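Local coordinates for uncharacterized protein (Bacteroides ovatus, PDB 3NQK), which is of unknown function and carries a DUF4973 region of the E-set clan followed by a BT_3044-like C-terminal region, at residues 166-171 with 297-302; 201-206 with 275-280; 248-253 with 270-275. All coordinates share one frame; numbering follows the deposited sequence.

Contact 1: residues 166-171 with 297-302; sequences ASSMKV and AGSMTL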
# COMPACT_ATOMS: atom_id res chain seq x y z
N ALA A 166 -25.72 1.57 15.42
CA ALA A 166 -26.35 1.44 16.76
C ALA A 166 -27.85 1.32 16.72
O ALA A 166 -28.51 1.58 17.73
CB ALA A 166 -25.95 2.61 17.65
N SER A 167 -28.38 0.83 15.60
CA SER A 167 -29.83 0.74 15.42
C SER A 167 -30.48 -0.31 16.31
O SER A 167 -31.69 -0.27 16.53
CB SER A 167 -30.19 0.47 13.95
OG SER A 167 -29.49 -0.65 13.44
N SER A 168 -29.68 -1.25 16.83
CA SER A 168 -30.23 -2.31 17.70
C SER A 168 -29.99 -2.03 19.17
O SER A 168 -30.24 -2.89 20.02
CB SER A 168 -29.63 -3.68 17.34
OG SER A 168 -30.24 -4.20 16.19
N MSE A 169 -29.48 -0.84 19.48
CA MSE A 169 -29.24 -0.45 20.88
C MSE A 169 -30.41 0.35 21.37
O MSE A 169 -30.70 1.44 20.85
CB MSE A 169 -27.96 0.37 21.02
CG MSE A 169 -27.64 0.73 22.46
SE MSE A 169 -26.16 1.91 22.65
CE MSE A 169 -27.03 3.51 21.95
N LYS A 170 -31.10 -0.18 22.36
CA LYS A 170 -32.27 0.48 22.91
C LYS A 170 -31.95 1.15 24.23
O LYS A 170 -31.22 0.59 25.08
CB LYS A 170 -33.40 -0.52 23.09
CG LYS A 170 -34.00 -1.04 21.76
CD LYS A 170 -35.27 -1.82 22.02
CE LYS A 170 -36.04 -2.10 20.75
NZ LYS A 170 -37.46 -2.48 21.07
N VAL A 171 -32.49 2.34 24.43
CA VAL A 171 -32.28 3.08 25.65
C VAL A 171 -33.61 3.41 26.32
O VAL A 171 -34.41 4.19 25.81
CB VAL A 171 -31.50 4.33 25.37
CG1 VAL A 171 -31.34 5.14 26.64
CG2 VAL A 171 -30.12 3.96 24.77
N ALA A 297 -29.63 -1.41 26.42
CA ALA A 297 -29.56 -2.83 26.11
C ALA A 297 -29.62 -3.10 24.63
O ALA A 297 -30.44 -2.50 23.92
CB ALA A 297 -30.68 -3.58 26.81
N GLY A 298 -28.79 -4.04 24.16
CA GLY A 298 -28.81 -4.48 22.76
C GLY A 298 -27.42 -4.76 22.22
O GLY A 298 -26.56 -5.33 22.92
N SER A 299 -27.20 -4.36 20.97
CA SER A 299 -25.90 -4.53 20.34
C SER A 299 -25.57 -3.40 19.38
O SER A 299 -26.44 -2.65 18.97
CB SER A 299 -25.86 -5.84 19.58
OG SER A 299 -26.82 -5.84 18.52
N MSE A 300 -24.30 -3.31 19.04
CA MSE A 300 -23.80 -2.39 18.06
C MSE A 300 -22.84 -3.17 17.22
O MSE A 300 -22.27 -4.15 17.70
CB MSE A 300 -23.07 -1.23 18.73
CG MSE A 300 -23.97 -0.30 19.54
SE MSE A 300 -23.11 1.32 20.08
CE MSE A 300 -21.97 0.66 21.43
N THR A 301 -22.64 -2.76 15.99
CA THR A 301 -21.77 -3.49 15.09
C THR A 301 -20.90 -2.54 14.31
O THR A 301 -21.39 -1.58 13.78
CB THR A 301 -22.58 -4.35 14.11
OG1 THR A 301 -23.44 -5.23 14.84
CG2 THR A 301 -21.66 -5.17 13.17
N LEU A 302 -19.61 -2.81 14.28
CA LEU A 302 -18.67 -2.00 13.54
C LEU A 302 -18.30 -2.74 12.27
O LEU A 302 -18.02 -3.94 12.31
CB LEU A 302 -17.42 -1.77 14.38
CG LEU A 302 -16.21 -1.23 13.64
CD1 LEU A 302 -16.45 0.24 13.21
CD2 LEU A 302 -14.95 -1.35 14.52
O HOH W 1 -27.13 -2.02 15.94
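Ala166 begins this contact by placing its CB against the selenium of Met300, a selenomethionine like Met169, with 4.0 Å between Ala166 CB and Met300 SE. It stands at the head of a type I beta turn, Ala166 to Met169, that separates two short strands, 162-165 and 169-175, each pairing antiparallel with strand 292-307 in the large antiparallel sheet. The turn is closed by Met169 N bonding to Ala166 O at 3.1 Å. Inside it, Ser168 N donates to a water, which in turn donates to Ser299 O, so one solvent molecule bridges two backbone atoms that do not pair directly. Ser168 CB also comes alongside Ser299 OG, while Ser168 O takes a CA-H...O contact from Gly298, 3.5 Å from Ser168 O to Gly298 CA. A side chain on Gly298 would probably run into Ser168 O. Met169 swings CG anti to its backbone N (chi1 -177°) and then bends at chi3, which lays it side by side with Met300, both pointing the same way. Their selenium atoms, Met169 SE and Met300 SE, lie 4.0 Å apart, with Arg189 of strand 188-193 touching both side chains. Lys170 is a hydrogen-bonded antiparallel partner of Ala297, and the end of its side chain leads away from 297-302. The two backbone bonds are matched in length: Lys170 N to Ala297 O spans 2.9 Å, as does Ala297 N to Lys170 O.

Contact 2: residues 201-206 with 275-280; sequences FYAGLI and YDFQDF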
# COMPACT_ATOMS: atom_id res chain seq x y z
N PHE A 201 -16.78 4.39 24.56
CA PHE A 201 -17.96 5.01 24.02
C PHE A 201 -18.49 5.95 25.08
O PHE A 201 -18.25 5.74 26.26
CB PHE A 201 -19.08 3.98 23.78
CG PHE A 201 -18.79 2.99 22.73
CD1 PHE A 201 -19.10 3.25 21.42
CD2 PHE A 201 -18.36 1.72 23.07
CE1 PHE A 201 -18.88 2.30 20.44
CE2 PHE A 201 -18.12 0.77 22.10
CZ PHE A 201 -18.38 1.06 20.78
N TYR A 202 -19.32 6.89 24.68
CA TYR A 202 -20.04 7.67 25.64
C TYR A 202 -21.37 6.95 25.96
O TYR A 202 -22.05 6.45 25.07
CB TYR A 202 -20.28 9.09 25.13
CG TYR A 202 -19.02 9.90 24.99
CD1 TYR A 202 -18.35 10.36 26.10
CD2 TYR A 202 -18.49 10.20 23.73
CE1 TYR A 202 -17.15 11.10 25.99
CE2 TYR A 202 -17.30 10.93 23.60
CZ TYR A 202 -16.63 11.37 24.73
OH TYR A 202 -15.47 12.11 24.62
N ALA A 203 -21.69 6.86 27.24
CA ALA A 203 -22.86 6.15 27.70
C ALA A 203 -24.15 6.50 26.93
O ALA A 203 -24.44 7.68 26.66
CB ALA A 203 -23.07 6.42 29.19
N GLY A 204 -24.93 5.47 26.64
CA GLY A 204 -26.26 5.65 26.09
C GLY A 204 -26.31 6.56 24.91
O GLY A 204 -25.60 6.36 23.94
N LEU A 205 -27.16 7.58 25.00
CA LEU A 205 -27.36 8.52 23.89
C LEU A 205 -26.75 9.89 24.20
O LEU A 205 -27.04 10.87 23.51
CB LEU A 205 -28.85 8.66 23.57
CG LEU A 205 -29.53 7.40 23.00
CD1 LEU A 205 -31.00 7.68 22.69
CD2 LEU A 205 -28.82 6.93 21.75
N ILE A 206 -25.87 9.94 25.19
CA ILE A 206 -25.18 11.18 25.54
C ILE A 206 -24.57 11.82 24.29
O ILE A 206 -23.92 11.14 23.47
CB ILE A 206 -24.06 10.92 26.57
CG1 ILE A 206 -24.66 10.63 27.95
CG2 ILE A 206 -23.09 12.09 26.64
CD1 ILE A 206 -25.42 11.77 28.53
N TYR A 275 -26.53 -2.32 30.30
CA TYR A 275 -26.09 -1.59 31.51
C TYR A 275 -27.04 -0.49 31.92
O TYR A 275 -27.93 -0.10 31.18
CB TYR A 275 -24.69 -0.99 31.30
CG TYR A 275 -24.58 0.03 30.16
CD1 TYR A 275 -24.95 1.35 30.34
CD2 TYR A 275 -24.03 -0.32 28.95
CE1 TYR A 275 -24.82 2.29 29.30
CE2 TYR A 275 -23.89 0.59 27.92
CZ TYR A 275 -24.28 1.90 28.09
OH TYR A 275 -24.12 2.80 27.03
N ASP A 276 -26.84 0.00 33.13
CA ASP A 276 -27.57 1.15 33.62
C ASP A 276 -26.61 2.29 33.78
O ASP A 276 -25.43 2.07 34.07
CB ASP A 276 -28.17 0.87 35.01
CG ASP A 276 -29.41 -0.00 34.95
OD1 ASP A 276 -30.10 -0.00 33.91
OD2 ASP A 276 -29.72 -0.64 35.99
N PHE A 277 -27.13 3.52 33.63
CA PHE A 277 -26.38 4.72 34.01
C PHE A 277 -27.33 5.89 34.18
O PHE A 277 -28.50 5.79 33.88
CB PHE A 277 -25.33 5.06 32.98
CG PHE A 277 -25.83 5.85 31.83
CD1 PHE A 277 -26.51 5.23 30.79
CD2 PHE A 277 -25.56 7.20 31.73
CE1 PHE A 277 -26.95 5.96 29.69
CE2 PHE A 277 -26.01 7.95 30.63
CZ PHE A 277 -26.71 7.32 29.62
N GLN A 278 -26.81 6.98 34.69
CA GLN A 278 -27.61 8.19 34.94
C GLN A 278 -27.01 9.36 34.23
O GLN A 278 -25.78 9.50 34.20
CB GLN A 278 -27.64 8.51 36.44
CG GLN A 278 -28.22 7.43 37.27
CD GLN A 278 -28.42 7.85 38.72
OE1 GLN A 278 -27.79 8.81 39.21
NE2 GLN A 278 -29.29 7.14 39.41
N ASP A 279 -27.87 10.23 33.71
CA ASP A 279 -27.45 11.48 33.10
C ASP A 279 -27.74 12.55 34.09
O ASP A 279 -28.89 12.74 34.48
CB ASP A 279 -28.20 11.73 31.78
CG ASP A 279 -27.91 13.11 31.17
OD1 ASP A 279 -27.38 13.98 31.88
OD2 ASP A 279 -28.29 13.34 30.00
N PHE A 280 -26.70 13.23 34.55
CA PHE A 280 -26.85 14.20 35.62
C PHE A 280 -26.32 15.57 35.21
O PHE A 280 -26.04 16.41 36.05
CB PHE A 280 -26.10 13.71 36.85
CG PHE A 280 -24.64 13.52 36.63
CD1 PHE A 280 -24.16 12.37 36.04
CD2 PHE A 280 -23.74 14.50 37.00
CE1 PHE A 280 -22.81 12.19 35.83
CE2 PHE A 280 -22.38 14.33 36.79
CZ PHE A 280 -21.92 13.17 36.21
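The polar tie is a single bond: Gly204 N donates to Tyr275 OH at 2.8 Å, almost straight at 175°. The amide arrives at the edge of the tyrosine ring, near its plane, and so pins the tip of that side chain to the type II' turn, Ala203 to Ile206, that follows strand 198-202. Gly204 takes the second position of this turn, at positive phi, and the turn packs on the side chains of strand 264-279.

The aromatic part belongs to Phe277. Ala203 CB stands over the centre of its ring, 3.5 Å from the centroid of Phe277 and 9° off the normal, a CH-pi contact. With chi1 at 84°, CG of Phe277 sits between the backbone N and the carbonyl carbon, which sends the ring from the strand toward the turn. Gly204 CA lies 3.7 Å from Phe277 CE1. Cutting Phe277 back to an alanine would probably open a gap between turn and strand and leave the methyl of Ala203 without its aromatic face.

Apolar packing continues with Ile206, whose CG1 is 4.0 Å from Phe277 CE2. Ile206 CD1 comes within 3.6 Å of Asp279 OD2; the other oxygen, OD1, accepts from Thr281 N.

Arg189 of strand 188-193 holds Ile206 O. Ala203 and Tyr275 both touch Ile220 of strand 219-224, while Tyr275 and Phe277 rest on Val296 of strand 292-307.

Contact 3: residues 248-253 with 270-275; sequences TPTYSS and QIMFEY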
# COMPACT_ATOMS: atom_id res chain seq x y z
N THR A 248 -22.87 -10.36 31.42
CA THR A 248 -21.50 -10.34 30.93
C THR A 248 -21.53 -10.00 29.46
O THR A 248 -22.11 -10.73 28.68
CB THR A 248 -20.74 -11.70 31.18
OG1 THR A 248 -21.41 -12.75 30.50
CG2 THR A 248 -20.65 -12.03 32.70
N PRO A 249 -20.98 -8.85 29.10
CA PRO A 249 -21.02 -8.42 27.73
C PRO A 249 -20.16 -9.29 26.85
O PRO A 249 -19.13 -9.80 27.30
CB PRO A 249 -20.48 -6.99 27.78
CG PRO A 249 -19.65 -6.95 28.99
CD PRO A 249 -20.30 -7.87 29.96
N THR A 250 -20.55 -9.39 25.59
CA THR A 250 -19.94 -10.31 24.66
C THR A 250 -19.64 -9.63 23.35
O THR A 250 -20.20 -8.56 23.04
CB THR A 250 -20.89 -11.48 24.40
OG1 THR A 250 -20.61 -12.51 25.34
CG2 THR A 250 -20.75 -12.03 22.97
N TYR A 251 -18.74 -10.23 22.57
CA TYR A 251 -18.49 -9.77 21.19
C TYR A 251 -18.16 -10.89 20.24
O TYR A 251 -17.74 -11.96 20.65
CB TYR A 251 -17.37 -8.75 21.16
CG TYR A 251 -15.98 -9.32 21.17
CD1 TYR A 251 -15.33 -9.58 22.36
CD2 TYR A 251 -15.28 -9.49 20.00
CE1 TYR A 251 -14.02 -10.02 22.38
CE2 TYR A 251 -13.99 -9.94 20.00
CZ TYR A 251 -13.36 -10.21 21.19
OH TYR A 251 -12.06 -10.66 21.18
N SER A 252 -18.33 -10.62 18.96
CA SER A 252 -18.03 -11.59 17.93
C SER A 252 -17.48 -10.89 16.72
O SER A 252 -17.94 -9.82 16.36
CB SER A 252 -19.30 -12.33 17.55
OG SER A 252 -20.05 -11.58 16.63
N SER A 253 -16.49 -11.49 16.08
CA SER A 253 -15.88 -10.93 14.89
C SER A 253 -16.12 -11.86 13.72
O SER A 253 -15.95 -13.04 13.85
CB SER A 253 -14.40 -10.72 15.10
OG SER A 253 -13.83 -9.98 14.03
N GLN A 270 -19.26 -7.19 16.28
CA GLN A 270 -20.52 -6.94 16.94
C GLN A 270 -20.35 -7.09 18.44
O GLN A 270 -19.81 -8.09 18.90
CB GLN A 270 -21.59 -7.91 16.44
CG GLN A 270 -22.99 -7.67 17.04
CD GLN A 270 -23.99 -8.75 16.62
OE1 GLN A 270 -23.80 -9.94 16.90
NE2 GLN A 270 -25.06 -8.34 15.98
N ILE A 271 -20.82 -6.11 19.19
CA ILE A 271 -20.72 -6.17 20.65
C ILE A 271 -22.10 -6.18 21.28
O ILE A 271 -22.99 -5.46 20.84
CB ILE A 271 -19.86 -5.00 21.22
CG1 ILE A 271 -20.44 -3.65 20.83
CG2 ILE A 271 -18.47 -5.07 20.69
CD1 ILE A 271 -19.74 -2.47 21.53
N MSE A 272 -22.28 -7.03 22.30
CA MSE A 272 -23.58 -7.22 22.97
C MSE A 272 -23.46 -6.93 24.45
O MSE A 272 -22.60 -7.47 25.13
CB MSE A 272 -24.07 -8.65 22.74
CG MSE A 272 -24.45 -8.92 21.29
SE MSE A 272 -24.21 -10.78 20.78
CE MSE A 272 -22.35 -10.72 20.13
N PHE A 273 -24.35 -6.11 24.97
CA PHE A 273 -24.19 -5.59 26.30
C PHE A 273 -25.49 -5.07 26.86
O PHE A 273 -26.45 -4.87 26.13
CB PHE A 273 -23.20 -4.44 26.26
CG PHE A 273 -23.56 -3.38 25.27
CD1 PHE A 273 -23.11 -3.45 23.97
CD2 PHE A 273 -24.41 -2.35 25.62
CE1 PHE A 273 -23.46 -2.49 23.06
CE2 PHE A 273 -24.76 -1.38 24.69
CZ PHE A 273 -24.29 -1.45 23.42
N GLU A 274 -25.47 -4.78 28.14
CA GLU A 274 -26.61 -4.23 28.83
C GLU A 274 -26.12 -3.56 30.08
O GLU A 274 -25.35 -4.14 30.81
CB GLU A 274 -27.59 -5.34 29.17
CG GLU A 274 -28.84 -4.87 29.94
CD GLU A 274 -29.95 -5.95 30.00
OE1 GLU A 274 -29.63 -7.17 29.89
OE2 GLU A 274 -31.14 -5.56 30.16
N TYR A 275 -26.53 -2.32 30.30
CA TYR A 275 -26.09 -1.59 31.51
C TYR A 275 -27.04 -0.49 31.92
O TYR A 275 -27.93 -0.10 31.18
CB TYR A 275 -24.69 -0.99 31.30
CG TYR A 275 -24.58 0.03 30.16
CD1 TYR A 275 -24.95 1.35 30.34
CD2 TYR A 275 -24.03 -0.32 28.95
CE1 TYR A 275 -24.82 2.29 29.30
CE2 TYR A 275 -23.89 0.59 27.92
CZ TYR A 275 -24.28 1.90 28.09
OH TYR A 275 -24.12 2.80 27.03
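Gln270 and Ser252 face each other as a hydrogen-bonded antiparallel pair in the hairpin of strands 244-257 and 264-279; the short segments 250-253 and 270-275 run nearly antiparallel, 170° between their directions. Ser252 N donates a hydrogen bond to Gln270 O at 2.9 Å, and Gln270 N likewise donates to Ser252 O. On the face they share, Ser252 OG lies 4.0 Å from Gln270 CB.

Ile271 is the next partner, opposite Tyr251 in a non-hydrogen-bonded pair, and the two side chains leave by the other face. With CG2 placed anti to its carbonyl carbon, Ile271 reaches across at 3.9 Å from its CG2 to Tyr251 CB. The phenol end of Tyr251 leads away and bonds to Lys225 O, its ring meeting Phe224 edge-to-face.

Met272, a selenomethionine, returns to the face of Gln270 and pairs with Thr250: Met272 N to Thr250 O is 2.7 Å and Thr250 N to Met272 O is 2.8 Å. Its chain bends at chi3 (-90°), bringing CE back beside Thr250 CG2 as the two side chains run the same way.

Phe273 CB packs on Pro249 CB at 4.0 Å, while the backbone of Phe273 is bonded to Gly298 on its other side. The chemistry thus splits by face: four backbone bonds hold the strands in register, Thr250, Ser252, Gln270 and Met272 share a partly exposed side, and Ile271 and Tyr251 turn to strands 219-224 and 230-234.

In the fold
All three contacts lie in the BT_3044-like C-terminal region and reach the same large antiparallel sheet, in which strand 264-279 runs between 244-257 and 292-307. Along the chain, contact 1 brackets contact 2, which in turn brackets contact 3. The centres of contacts 1 and 3 are about 10 Å apart. Those of contacts 1 and 2 are about 13 Å apart, and those of contacts 2 and 3 about 16 Å. Contacts 1 and 3 adjoin through probable backbone bonds between 297-302 and 270-275; contacts 2 and 3 share Tyr275. Phe201 touches both Met300 and Ile271, so apolar packing unites all three, joining a local hairpin to two longer-range contacts in one part of the sheet.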